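Local coordinates for outer surface protein (Borrelia burgdorferi, PDB 5IZT) that is of unknown function but belongs to the Borrelia surface-protein family named after BbCRASP-1 (CspA), a lipoprotein that binds complement factor H, at residues Thr182-Leu187 and Phe323-Lys328; Arg189-Glu194 and Glu303-Ile308; Glu219-Ile224 and Leu286-Leu291; Glu271-Glu276 and His280-Glu285. All blocks are in the same frame, centred on the assembly; numbering follows the deposited sequence.

Overall arrangement
The fold is almost entirely helical, and the four contacts fall into two groups on opposite sides of its centre. Interactions 1 and 2 share helix 179-197 and touch each other through L187 and I308. Interaction 2 is the more buried of these; interaction 1 lies farther out, about 26 Å from the chain's centre. Both pack by carbon alone. Across the centre, interactions 3 and 4 share helix 280-316 and meet where the L220 carbonyl takes a probable hydrogen bond from R284. Interaction 3 seats a loop through a buried leucine and a surface isoleucine, whereas interaction 4, at a turn, adds a hydrogen bond and an aromatic stack to its apolar packing.

Interaction 1 (Thr182-Leu187 and Phe323-Lys328)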
loop_
_atom_site.group_PDB
_atom_site.type_symbol
_atom_site.label_atom_id
_atom_site.label_comp_id
_atom_site.label_asym_id
_atom_site.label_seq_id
_atom_site.Cartn_x
_atom_site.Cartn_y
_atom_site.Cartn_z
ATOM N N THR A 182 -26.391 12.310 -6.484
ATOM C CA THR A 182 -26.034 11.684 -5.210
ATOM C C THR A 182 -24.945 10.637 -5.393
ATOM O O THR A 182 -23.971 10.585 -4.626
ATOM C CB THR A 182 -27.272 11.050 -4.578
ATOM O OG1 THR A 182 -28.174 12.083 -4.159
ATOM C CG2 THR A 182 -26.877 10.188 -3.381
ATOM N N LEU A 183 -25.126 9.761 -6.378
ATOM C CA LEU A 183 -24.138 8.731 -6.674
ATOM C C LEU A 183 -22.790 9.347 -7.001
ATOM O O LEU A 183 -21.756 8.929 -6.471
ATOM C CB LEU A 183 -24.618 7.897 -7.858
ATOM C CG LEU A 183 -23.988 6.532 -8.118
ATOM C CD1 LEU A 183 -24.433 5.526 -7.066
ATOM C CD2 LEU A 183 -24.320 6.056 -9.531
ATOM N N LYS A 184 -22.788 10.378 -7.847
ATOM C CA LYS A 184 -21.528 11.006 -8.231
ATOM C C LYS A 184 -20.843 11.627 -7.019
ATOM O O LYS A 184 -19.639 11.425 -6.796
ATOM C CB LYS A 184 -21.764 12.058 -9.316
ATOM C CG LYS A 184 -20.480 12.751 -9.746
ATOM C CD LYS A 184 -20.720 13.929 -10.646
ATOM C CE LYS A 184 -21.375 15.083 -9.896
ATOM N NZ LYS A 184 -21.766 16.178 -10.824
ATOM N N ASN A 185 -21.607 12.366 -6.205
ATOM C CA ASN A 185 -21.009 13.066 -5.069
ATOM C C ASN A 185 -20.496 12.092 -4.015
ATOM O O ASN A 185 -19.459 12.337 -3.382
ATOM C CB ASN A 185 -22.021 14.028 -4.450
ATOM C CG ASN A 185 -22.283 15.232 -5.327
ATOM O OD1 ASN A 185 -21.453 15.590 -6.158
ATOM N ND2 ASN A 185 -23.417 15.892 -5.114
ATOM N N GLU A 186 -21.208 10.985 -3.813
ATOM C CA GLU A 186 -20.777 9.992 -2.841
ATOM C C GLU A 186 -19.440 9.383 -3.251
ATOM O O GLU A 186 -18.572 9.148 -2.399
ATOM C CB GLU A 186 -21.881 8.946 -2.672
ATOM C CG GLU A 186 -21.459 7.495 -2.696
ATOM C CD GLU A 186 -22.652 6.562 -2.885
ATOM O OE1 GLU A 186 -23.746 6.890 -2.370
ATOM O OE2 GLU A 186 -22.504 5.518 -3.563
ATOM N N LEU A 187 -19.240 9.156 -4.553
ATOM C CA LEU A 187 -17.954 8.621 -5.000
ATOM C C LEU A 187 -16.841 9.655 -4.857
ATOM O O LEU A 187 -15.723 9.322 -4.428
ATOM C CB LEU A 187 -18.058 8.138 -6.448
ATOM C CG LEU A 187 -16.827 7.403 -6.984
ATOM C CD1 LEU A 187 -16.468 6.215 -6.078
ATOM C CD2 LEU A 187 -17.060 6.962 -8.438
ATOM N N PHE A 323 -28.029 7.091 -17.840
ATOM C CA PHE A 323 -27.778 5.669 -17.648
ATOM C C PHE A 323 -26.304 5.357 -17.839
ATOM O O PHE A 323 -25.709 4.611 -17.050
ATOM C CB PHE A 323 -28.626 4.827 -18.620
ATOM C CG PHE A 323 -28.331 3.354 -18.539
ATOM C CD1 PHE A 323 -27.331 2.780 -19.329
ATOM C CD2 PHE A 323 -29.008 2.549 -17.638
ATOM C CE1 PHE A 323 -27.031 1.424 -19.232
ATOM C CE2 PHE A 323 -28.712 1.185 -17.530
ATOM C CZ PHE A 323 -27.727 0.622 -18.332
ATOM N N ASP A 324 -25.708 5.911 -18.899
ATOM C CA ASP A 324 -24.310 5.623 -19.218
ATOM C C ASP A 324 -23.393 6.127 -18.118
ATOM O O ASP A 324 -22.446 5.439 -17.716
ATOM C CB ASP A 324 -23.931 6.317 -20.524
ATOM C CG ASP A 324 -24.773 5.877 -21.696
ATOM O OD1 ASP A 324 -25.334 4.763 -21.659
ATOM O OD2 ASP A 324 -24.907 6.680 -22.643
ATOM N N PHE A 325 -23.663 7.336 -17.625
ATOM C CA PHE A 325 -22.870 7.913 -16.545
ATOM C C PHE A 325 -23.028 7.102 -15.263
ATOM O O PHE A 325 -22.039 6.783 -14.598
ATOM C CB PHE A 325 -23.289 9.378 -16.344
ATOM C CG PHE A 325 -22.310 10.197 -15.526
ATOM C CD1 PHE A 325 -21.057 9.694 -15.189
ATOM C CD2 PHE A 325 -22.653 11.466 -15.094
ATOM C CE1 PHE A 325 -20.163 10.451 -14.428
ATOM C CE2 PHE A 325 -21.769 12.234 -14.335
ATOM C CZ PHE A 325 -20.516 11.726 -13.996
ATOM N N THR A 326 -24.266 6.720 -14.923
ATOM C CA THR A 326 -24.483 5.841 -13.778
ATOM C C THR A 326 -23.666 4.555 -13.886
ATOM O O THR A 326 -22.997 4.152 -12.927
ATOM C CB THR A 326 -25.971 5.517 -13.661
ATOM O OG1 THR A 326 -26.686 6.730 -13.468
ATOM C CG2 THR A 326 -26.230 4.590 -12.494
ATOM N N MET A 327 -23.714 3.892 -15.050
ATOM C CA MET A 327 -22.946 2.658 -15.226
ATOM C C MET A 327 -21.452 2.889 -15.023
ATOM O O MET A 327 -20.762 2.072 -14.404
ATOM C CB MET A 327 -23.208 2.075 -16.618
ATOM C CG MET A 327 -22.263 0.931 -17.019
ATOM S SD MET A 327 -22.716 0.158 -18.595
ATOM C CE MET A 327 -24.249 -0.640 -18.120
ATOM N N LYS A 328 -20.922 3.994 -15.536
ATOM C CA LYS A 328 -19.495 4.245 -15.348
ATOM C C LYS A 328 -19.169 4.530 -13.885
ATOM O O LYS A 328 -18.123 4.101 -13.386
ATOM C CB LYS A 328 -19.039 5.389 -16.258
ATOM C CG LYS A 328 -19.094 5.018 -17.752
ATOM C CD LYS A 328 -18.657 6.165 -18.652
ATOM C CE LYS A 328 -19.009 5.885 -20.117
ATOM N NZ LYS A 328 -18.435 4.600 -20.616
#
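Sparse apolar packing between two helices that run in the same direction, L183 and K184 of helix 179-197 against T326 and F325 of helix 322-359, forms this contact near one end of the elongated helical bundle. L183 reaches across with one branch: its CD2 methyl lies 3.8 Å from CG2 of T326, and the two side chains meet at about a right angle. Threonine suits this place because its two branches have different tasks. With CG2 anti to the backbone N (OG1 at chi1 -61°), CG2 is the atom that faces L183, while OG1 turns back along its own helix to bond the carbonyl oxygen of S322. K184 contributes its aliphatic part, CD lying 4.0 Å from CZ of F325. The chain then bends at chi3 (69°), and its ammonium end finds Q181 OE1 on its own helix. F325 is buried; its ring also meets that of Y315 and touches F311 and N312, which bring helix 280-316 into the same cluster. L329, one turn beyond T326, extends the packing by touching L183, K184 and L187. Since no hydrogen bond or salt bridge links these two segments, the helices are held here by dispersion and shape, and the polar ends of K184 and T326 are both satisfied within their own helices.

Interaction 2 (Arg189-Glu194 and Glu303-Ile308); sequences RAISEE and EINKKI
Helix 179-197 packs here against helix 280-316, which runs the opposite way, through I191 on one side and I304 and N305 on the other, inside a helical bundle; a coiled coil is predicted from residue 301 onward. Along the first segment, A190 is small enough to sit against L336 of helix 322-359. I191 points at the opposing helix and is buried against it. A bend at chi2 (-70°) brings its CD1 to CG2 of I304 at 3.7 Å, and the other branch, CG2, slides past the amide of N305, 4.2 Å from its CG. A branched aliphatic residue fits here because it can meet two neighbours at once, one apolar and buried, one polar and at the border. Further along, the side chain of E194 touches F297 and L301 of helix 280-316, and its carboxylate forms a salt bridge with K197. On the opposing helix, E303 touches I395 of helix 366-395 and forms salt bridges with K306, through a weak hydrogen bond to OE1, and with K307, whose NZ also pairs with the C-terminal carboxylate of M396 and meets E303 OE2 at 2.9 Å, nearly along the C-O axis.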
loop_
_atom_site.group_PDB
_atom_site.type_symbol
_atom_site.label_atom_id
_atom_site.label_comp_id
_atom_site.label_asym_id
_atom_site.label_seq_id
_atom_site.Cartn_x
_atom_site.Cartn_y
_atom_site.Cartn_z
ATOM N N ARG A 189 -16.749 12.043 -2.634
ATOM C CA ARG A 189 -16.484 12.089 -1.197
ATOM C C ARG A 189 -15.615 10.911 -0.756
ATOM O O ARG A 189 -14.685 11.075 0.048
ATOM C CB ARG A 189 -17.819 12.095 -0.447
ATOM C CG ARG A 189 -17.813 12.669 0.962
ATOM C CD ARG A 189 -19.249 13.003 1.412
ATOM N NE ARG A 189 -20.183 11.894 1.188
ATOM C CZ ARG A 189 -21.111 11.852 0.231
ATOM N NH1 ARG A 189 -21.264 12.867 -0.608
ATOM N NH2 ARG A 189 -21.899 10.791 0.121
ATOM N N ALA A 190 -15.908 9.713 -1.265
ATOM C CA ALA A 190 -15.167 8.532 -0.826
ATOM C C ALA A 190 -13.696 8.616 -1.218
ATOM O O ALA A 190 -12.815 8.259 -0.427
ATOM C CB ALA A 190 -15.796 7.270 -1.404
ATOM N N ILE A 191 -13.417 9.091 -2.430
ATOM C CA ILE A 191 -12.039 9.256 -2.889
ATOM C C ILE A 191 -11.321 10.297 -2.041
ATOM O O ILE A 191 -10.168 10.109 -1.626
ATOM C CB ILE A 191 -12.019 9.651 -4.378
ATOM C CG1 ILE A 191 -12.565 8.517 -5.266
ATOM C CG2 ILE A 191 -10.617 10.121 -4.804
ATOM C CD1 ILE A 191 -11.660 7.290 -5.350
ATOM N N SER A 192 -11.991 11.424 -1.796
ATOM C CA SER A 192 -11.420 12.485 -0.974
ATOM C C SER A 192 -11.109 11.992 0.438
ATOM O O SER A 192 -10.058 12.323 1.005
ATOM C CB SER A 192 -12.393 13.663 -0.934
ATOM O OG SER A 192 -11.890 14.707 -0.127
ATOM N N GLU A 193 -12.015 11.205 1.026
ATOM C CA GLU A 193 -11.745 10.633 2.343
ATOM C C GLU A 193 -10.510 9.741 2.319
ATOM O O GLU A 193 -9.703 9.759 3.255
ATOM C CB GLU A 193 -12.958 9.844 2.837
ATOM C CG GLU A 193 -14.116 10.704 3.337
ATOM C CD GLU A 193 -15.350 9.880 3.668
ATOM O OE1 GLU A 193 -15.248 8.633 3.675
ATOM O OE2 GLU A 193 -16.423 10.478 3.913
ATOM N N GLU A 194 -10.347 8.945 1.262
ATOM C CA GLU A 194 -9.203 8.041 1.192
ATOM C C GLU A 194 -7.899 8.786 0.924
ATOM O O GLU A 194 -6.861 8.451 1.517
ATOM C CB GLU A 194 -9.442 6.979 0.128
ATOM C CG GLU A 194 -10.536 6.019 0.501
ATOM C CD GLU A 194 -10.220 5.279 1.790
ATOM O OE1 GLU A 194 -9.027 4.951 2.022
ATOM O OE2 GLU A 194 -11.154 5.032 2.572
ATOM N N GLU A 303 -6.597 8.491 -10.345
ATOM C CA GLU A 303 -7.139 8.110 -11.645
ATOM C C GLU A 303 -8.665 8.065 -11.625
ATOM O O GLU A 303 -9.315 8.528 -12.571
ATOM C CB GLU A 303 -6.554 6.752 -12.065
ATOM C CG GLU A 303 -6.836 6.356 -13.510
ATOM C CD GLU A 303 -6.149 7.251 -14.529
ATOM O OE1 GLU A 303 -5.024 7.725 -14.261
ATOM O OE2 GLU A 303 -6.745 7.471 -15.607
ATOM N N ILE A 304 -9.257 7.522 -10.553
ATOM C CA ILE A 304 -10.712 7.510 -10.421
ATOM C C ILE A 304 -11.249 8.931 -10.392
ATOM O O ILE A 304 -12.224 9.258 -11.078
ATOM C CB ILE A 304 -11.141 6.729 -9.165
ATOM C CG1 ILE A 304 -10.794 5.248 -9.311
ATOM C CG2 ILE A 304 -12.638 6.921 -8.892
ATOM C CD1 ILE A 304 -10.986 4.434 -8.037
ATOM N N ASN A 305 -10.622 9.797 -9.588
ATOM C CA ASN A 305 -11.015 11.206 -9.530
ATOM C C ASN A 305 -10.987 11.845 -10.916
ATOM O O ASN A 305 -11.930 12.547 -11.310
ATOM C CB ASN A 305 -10.076 11.954 -8.576
ATOM C CG ASN A 305 -10.769 13.047 -7.791
ATOM O OD1 ASN A 305 -11.984 13.036 -7.619
ATOM N ND2 ASN A 305 -9.986 13.999 -7.298
ATOM N N LYS A 306 -9.914 11.594 -11.683
ATOM C CA LYS A 306 -9.812 12.161 -13.033
ATOM C C LYS A 306 -10.916 11.636 -13.947
ATOM O O LYS A 306 -11.483 12.393 -14.751
ATOM C CB LYS A 306 -8.452 11.832 -13.649
ATOM C CG LYS A 306 -7.261 12.535 -13.023
ATOM C CD LYS A 306 -5.997 12.349 -13.868
ATOM C CE LYS A 306 -5.626 10.884 -14.033
ATOM N NZ LYS A 306 -4.525 10.683 -15.019
ATOM N N LYS A 307 -11.200 10.332 -13.876
ATOM C CA LYS A 307 -12.229 9.741 -14.736
ATOM C C LYS A 307 -13.616 10.277 -14.417
ATOM O O LYS A 307 -14.441 10.456 -15.325
ATOM C CB LYS A 307 -12.193 8.219 -14.621
ATOM C CG LYS A 307 -10.994 7.628 -15.374
ATOM C CD LYS A 307 -11.081 8.013 -16.854
ATOM C CE LYS A 307 -10.309 7.062 -17.754
ATOM N NZ LYS A 307 -8.848 7.246 -17.587
ATOM N N ILE A 308 -13.906 10.502 -13.139
ATOM C CA ILE A 308 -15.193 11.082 -12.760
ATOM C C ILE A 308 -15.399 12.411 -13.462
ATOM O O ILE A 308 -16.472 12.678 -14.006
ATOM C CB ILE A 308 -15.283 11.245 -11.234
ATOM C CG1 ILE A 308 -15.329 9.882 -10.545
ATOM C CG2 ILE A 308 -16.490 12.097 -10.865
ATOM C CD1 ILE A 308 -15.298 10.010 -9.054
#

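Interaction 3 (Glu219-Ile224 and Leu286-Leu291); sequences ELLDVI and LMISGL
The carbonyl oxygen of L286 is held twice from the same face of its plane, by OG of S289 at 2.8 Å and by the backbone N of G290 at 3.2 Å, in the long helix 280-316 on which the loop 219-224 is laid. The serine is a link in a chain, because its OG donates to L286 O and accepts from NE1 of W346. These bonds lie behind the helix face that the loop covers, where the contact is purely apolar. L221 is its centre: a buried leucine, whose forked end suits a seat between two side chains. CD2 rests 3.7 Å from CD1 of I288, and CD1 approaches CB and CG of M287, the latter at 3.6 Å in the conformer described. From there the methionine bends at chi2 (58°), leading its end away toward M213, F218 and F252. Backbone bonds of L221 with L238 and of V223 with P236 tie the loop to a second piece of the same long connection, and the L220 carbonyl accepts from R284 NE. I224 comes last, on the surface, its N bonded to E248. Its CG1 lies between the backbone N and the carbonyl carbon (chi1 79°), which directs the chain toward the helix, CD1 ending 4.0 Å from CB of L291.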
loop_
_atom_site.group_PDB
_atom_site.type_symbol
_atom_site.label_atom_id
_atom_site.label_comp_id
_atom_site.label_asym_id
_atom_site.label_seq_id
_atom_site.Cartn_x
_atom_site.Cartn_y
_atom_site.Cartn_z
ATOM N N GLU A 219 17.745 -0.628 3.626
ATOM C CA GLU A 219 19.087 -0.668 3.057
ATOM C C GLU A 219 19.139 -1.516 1.790
ATOM O O GLU A 219 20.000 -1.289 0.925
ATOM C CB GLU A 219 20.083 -1.197 4.093
ATOM C CG GLU A 219 21.540 -0.955 3.716
ATOM C CD GLU A 219 22.478 -1.152 4.887
ATOM O OE1 GLU A 219 22.194 -2.033 5.718
ATOM O OE2 GLU A 219 23.489 -0.423 4.981
ATOM N N LEU A 220 18.233 -2.479 1.657
ATOM C CA LEU A 220 18.281 -3.458 0.578
ATOM C C LEU A 220 17.643 -2.970 -0.715
ATOM O O LEU A 220 17.644 -3.709 -1.705
ATOM C CB LEU A 220 17.591 -4.758 1.024
ATOM C CG LEU A 220 18.354 -5.486 2.132
ATOM C CD1 LEU A 220 17.479 -6.625 2.648
ATOM C CD2 LEU A 220 19.660 -6.002 1.560
ATOM N N LEU A 221 17.057 -1.781 -0.727
ATOM C CA LEU A 221 16.326 -1.307 -1.896
ATOM C C LEU A 221 16.737 0.119 -2.245
ATOM O O LEU A 221 17.199 0.877 -1.387
ATOM C CB LEU A 221 14.813 -1.361 -1.645
ATOM C CG LEU A 221 14.214 -2.735 -1.389
ATOM C CD1 LEU A 221 12.808 -2.560 -0.871
ATOM C CD2 LEU A 221 14.209 -3.547 -2.690
ATOM N N ASP A 222 16.577 0.468 -3.519
ATOM C CA ASP A 222 16.583 1.855 -3.964
ATOM C C ASP A 222 15.150 2.369 -4.019
ATOM O O ASP A 222 14.195 1.603 -3.963
ATOM C CB ASP A 222 17.196 1.990 -5.356
ATOM C CG ASP A 222 18.678 1.697 -5.384
ATOM O OD1 ASP A 222 19.311 1.752 -4.311
ATOM O OD2 ASP A 222 19.207 1.425 -6.491
ATOM N N VAL A 223 15.005 3.684 -4.180
ATOM C CA VAL A 223 13.677 4.262 -4.374
ATOM C C VAL A 223 13.084 3.724 -5.671
ATOM O O VAL A 223 13.755 3.689 -6.708
ATOM C CB VAL A 223 13.768 5.793 -4.366
ATOM C CG1 VAL A 223 12.413 6.408 -4.692
ATOM C CG2 VAL A 223 14.242 6.267 -2.997
ATOM N N ILE A 224 11.830 3.261 -5.612
ATOM C CA ILE A 224 11.212 2.615 -6.774
ATOM C C ILE A 224 10.210 3.522 -7.474
ATOM O O ILE A 224 9.994 3.396 -8.686
ATOM C CB ILE A 224 10.542 1.281 -6.382
ATOM C CG1 ILE A 224 9.178 1.503 -5.722
ATOM C CG2 ILE A 224 11.445 0.471 -5.459
ATOM C CD1 ILE A 224 8.477 0.204 -5.333
ATOM N N LEU A 286 9.189 -8.781 0.298
ATOM C CA LEU A 286 8.157 -8.331 1.233
ATOM C C LEU A 286 7.967 -6.827 1.145
ATOM O O LEU A 286 6.834 -6.338 1.037
ATOM C CB LEU A 286 8.494 -8.720 2.681
ATOM C CG LEU A 286 8.474 -10.225 2.981
ATOM C CD1 LEU A 286 9.121 -10.474 4.337
ATOM C CD2 LEU A 286 7.042 -10.748 2.953
ATOM N N MET A 287 9.067 -6.070 1.206
ATOM C CA MET A 287 8.941 -4.615 1.200
ATOM C C MET A 287 8.457 -4.109 -0.155
ATOM O O MET A 287 7.638 -3.181 -0.218
ATOM C CB MET A 287 10.271 -3.955 1.574
ATOM C CG MET A 287 10.179 -2.422 1.580
ATOM S SD MET A 287 8.922 -1.764 2.717
ATOM C CE MET A 287 9.617 -2.214 4.317
ATOM N N ILE A 288 8.945 -4.702 -1.248
ATOM C CA ILE A 288 8.474 -4.288 -2.569
ATOM C C ILE A 288 6.970 -4.524 -2.691
ATOM O O ILE A 288 6.249 -3.715 -3.291
ATOM C CB ILE A 288 9.260 -5.020 -3.678
ATOM C CG1 ILE A 288 10.666 -4.439 -3.822
ATOM C CG2 ILE A 288 8.502 -4.960 -5.026
ATOM C CD1 ILE A 288 11.585 -5.256 -4.731
ATOM N N SER A 289 6.469 -5.634 -2.138
ATOM C CA SER A 289 5.037 -5.905 -2.243
ATOM C C SER A 289 4.232 -4.861 -1.489
ATOM O O SER A 289 3.134 -4.498 -1.918
ATOM C CB SER A 289 4.686 -7.309 -1.735
ATOM O OG SER A 289 4.661 -7.383 -0.307
ATOM N N GLY A 290 4.752 -4.363 -0.375
ATOM C CA GLY A 290 4.022 -3.355 0.375
ATOM C C GLY A 290 4.101 -1.990 -0.280
ATOM O O GLY A 290 3.081 -1.322 -0.483
ATOM N N LEU A 291 5.313 -1.568 -0.630
ATOM C CA LEU A 291 5.472 -0.292 -1.328
ATOM C C LEU A 291 4.637 -0.251 -2.603
ATOM O O LEU A 291 3.977 0.754 -2.902
ATOM C CB LEU A 291 6.942 -0.075 -1.665
ATOM C CG LEU A 291 7.857 0.266 -0.496
ATOM C CD1 LEU A 291 9.286 0.336 -1.005
ATOM C CD2 LEU A 291 7.441 1.611 0.116
#

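Interaction 4 (Glu271-Glu276 and His280-Glu285). Unlike the reference sequence in segment 271-276: T272 (reference Ala).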
loop_
_atom_site.group_PDB
_atom_site.type_symbol
_atom_site.label_atom_id
_atom_site.label_comp_id
_atom_site.label_asym_id
_atom_site.label_seq_id
_atom_site.Cartn_x
_atom_site.Cartn_y
_atom_site.Cartn_z
ATOM N N GLU A 271 14.589 -6.784 10.778
ATOM C CA GLU A 271 15.927 -6.785 11.354
ATOM C C GLU A 271 16.364 -8.200 11.698
ATOM O O GLU A 271 17.483 -8.601 11.374
ATOM C CB GLU A 271 15.974 -5.912 12.615
ATOM C CG GLU A 271 17.371 -5.932 13.271
ATOM C CD GLU A 271 17.446 -5.011 14.477
ATOM O OE1 GLU A 271 16.677 -5.225 15.435
ATOM O OE2 GLU A 271 18.235 -4.051 14.441
ATOM N N THR A 272 15.472 -8.986 12.313
ATOM C CA THR A 272 15.783 -10.383 12.606
ATOM C C THR A 272 16.099 -11.158 11.333
ATOM O O THR A 272 17.091 -11.901 11.272
ATOM C CB THR A 272 14.619 -11.038 13.356
ATOM O OG1 THR A 272 14.485 -10.432 14.652
ATOM C CG2 THR A 272 14.866 -12.541 13.523
ATOM N N LEU A 273 15.249 -11.019 10.309
ATOM C CA LEU A 273 15.502 -11.700 9.037
ATOM C C LEU A 273 16.841 -11.299 8.436
ATOM O O LEU A 273 17.515 -12.113 7.795
ATOM C CB LEU A 273 14.385 -11.387 8.039
ATOM C CG LEU A 273 13.004 -11.977 8.319
ATOM C CD1 LEU A 273 12.039 -11.442 7.280
ATOM C CD2 LEU A 273 13.078 -13.503 8.263
ATOM N N TYR A 274 17.222 -10.031 8.590
ATOM C CA TYR A 274 18.415 -9.515 7.926
ATOM C C TYR A 274 19.702 -10.137 8.455
ATOM O O TYR A 274 20.722 -10.108 7.750
ATOM C CB TYR A 274 18.429 -7.995 8.092
ATOM C CG TYR A 274 19.523 -7.255 7.358
ATOM C CD1 TYR A 274 19.365 -6.844 6.034
ATOM C CD2 TYR A 274 20.731 -6.984 8.001
ATOM C CE1 TYR A 274 20.377 -6.143 5.380
ATOM C CE2 TYR A 274 21.748 -6.309 7.364
ATOM C CZ TYR A 274 21.580 -5.894 6.058
ATOM O OH TYR A 274 22.633 -5.221 5.467
ATOM N N ASN A 275 19.641 -10.760 9.640
ATOM C CA ASN A 275 20.800 -11.392 10.273
ATOM C C ASN A 275 21.458 -12.448 9.391
ATOM O O ASN A 275 22.661 -12.711 9.539
ATOM C CB ASN A 275 20.373 -12.036 11.591
ATOM C CG ASN A 275 20.132 -11.023 12.675
ATOM O OD1 ASN A 275 20.692 -9.933 12.641
ATOM N ND2 ASN A 275 19.329 -11.390 13.668
ATOM N N GLU A 276 20.690 -13.098 8.511
ATOM C CA GLU A 276 21.222 -14.101 7.587
ATOM C C GLU A 276 21.045 -13.571 6.174
ATOM O O GLU A 276 19.925 -13.214 5.788
ATOM C CB GLU A 276 20.482 -15.437 7.734
ATOM C CG GLU A 276 20.498 -16.037 9.128
ATOM C CD GLU A 276 21.785 -16.746 9.430
ATOM O OE1 GLU A 276 22.606 -16.900 8.503
ATOM O OE2 GLU A 276 21.970 -17.164 10.590
ATOM N N HIS A 280 17.888 -12.027 2.545
ATOM C CA HIS A 280 17.754 -10.666 2.031
ATOM C C HIS A 280 16.811 -10.587 0.828
ATOM O O HIS A 280 16.072 -9.607 0.696
ATOM C CB HIS A 280 19.142 -10.108 1.696
ATOM C CG HIS A 280 19.973 -9.850 2.912
ATOM N ND1 HIS A 280 21.252 -9.334 2.862
ATOM C CD2 HIS A 280 19.692 -10.046 4.227
ATOM C CE1 HIS A 280 21.724 -9.218 4.093
ATOM N NE2 HIS A 280 20.800 -9.652 4.938
ATOM N N SER A 281 16.778 -11.604 -0.038
ATOM C CA SER A 281 15.847 -11.546 -1.167
ATOM C C SER A 281 14.402 -11.586 -0.691
ATOM O O SER A 281 13.528 -10.941 -1.284
ATOM C CB SER A 281 16.125 -12.685 -2.150
ATOM O OG SER A 281 17.454 -12.610 -2.650
ATOM N N LEU A 282 14.127 -12.345 0.376
ATOM C CA LEU A 282 12.782 -12.376 0.934
ATOM C C LEU A 282 12.384 -11.006 1.468
ATOM O O LEU A 282 11.269 -10.535 1.237
ATOM C CB LEU A 282 12.701 -13.418 2.051
ATOM C CG LEU A 282 11.449 -13.346 2.939
ATOM C CD1 LEU A 282 10.174 -13.623 2.149
ATOM C CD2 LEU A 282 11.560 -14.290 4.161
ATOM N N ILE A 283 13.288 -10.362 2.201
ATOM C CA ILE A 283 13.017 -9.031 2.735
ATOM C C ILE A 283 12.703 -8.058 1.605
ATOM O O ILE A 283 11.757 -7.259 1.702
ATOM C CB ILE A 283 14.213 -8.540 3.578
ATOM C CG1 ILE A 283 14.426 -9.419 4.802
ATOM C CG2 ILE A 283 13.990 -7.099 4.047
ATOM C CD1 ILE A 283 15.756 -9.061 5.570
ATOM N N ARG A 284 13.487 -8.109 0.520
ATOM C CA ARG A 284 13.208 -7.270 -0.647
ATOM C C ARG A 284 11.798 -7.521 -1.186
ATOM O O ARG A 284 11.035 -6.574 -1.414
ATOM C CB ARG A 284 14.245 -7.520 -1.750
ATOM C CG ARG A 284 15.631 -6.936 -1.472
ATOM C CD ARG A 284 16.592 -7.096 -2.654
ATOM N NE ARG A 284 17.887 -6.492 -2.337
ATOM C CZ ARG A 284 19.012 -7.178 -2.146
ATOM N NH1 ARG A 284 19.013 -8.501 -2.254
ATOM N NH2 ARG A 284 20.140 -6.537 -1.865
ATOM N N GLU A 285 11.449 -8.793 -1.428
ATOM C CA GLU A 285 10.120 -9.105 -1.960
ATOM C C GLU A 285 9.016 -8.618 -1.021
ATOM O O GLU A 285 7.983 -8.122 -1.487
ATOM C CB GLU A 285 9.957 -10.605 -2.213
ATOM C CG GLU A 285 10.873 -11.216 -3.280
ATOM C CD GLU A 285 10.470 -12.660 -3.637
ATOM O OE1 GLU A 285 10.832 -13.603 -2.903
ATOM O OE2 GLU A 285 9.748 -12.845 -4.646
#
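Y274 lies against H280 across the short turn between helix 260-274 and helix 280-316, and its side chain can be followed outward from the backbone. CB touches the CD1 methyl of I283 at 3.8 Å. With CG anti to the backbone N (chi1 -174°), the ring swings alongside the imidazole. CD1 then lies against NE2 of H280 at 3.3 Å, and CE1 over the imidazole face, 3.6 Å from the histidine CE1. The result is an offset stack, centroids 4.2 Å apart and planes tilted by only 16°. At the tip, in the E219 conformer described, OH may bond OE1 of that residue. Histidine suits its place because one ring does two jobs: while its face covers the tyrosine, NE2 donates in the ring plane to the backbone O of Y274, at 2.8 Å and 165°. That bond uses a lone pair in the carbonyl plane, and it fixes the rotation of the imidazole. Beside the stack, L273 slides past I283 in the opposite direction, its CB 3.7 Å from the isoleucine CD1, and more loosely meets L282. ND2 of N279, in the turn, hydrogen-bonds the carbonyl oxygen of L273. Apolar residues packed on the inside, and a second-helix side chain bonded to a main-chain carbonyl near the end of the first, mark a short connection between consecutive helices, where the chain turns sharply in an all-helical fold.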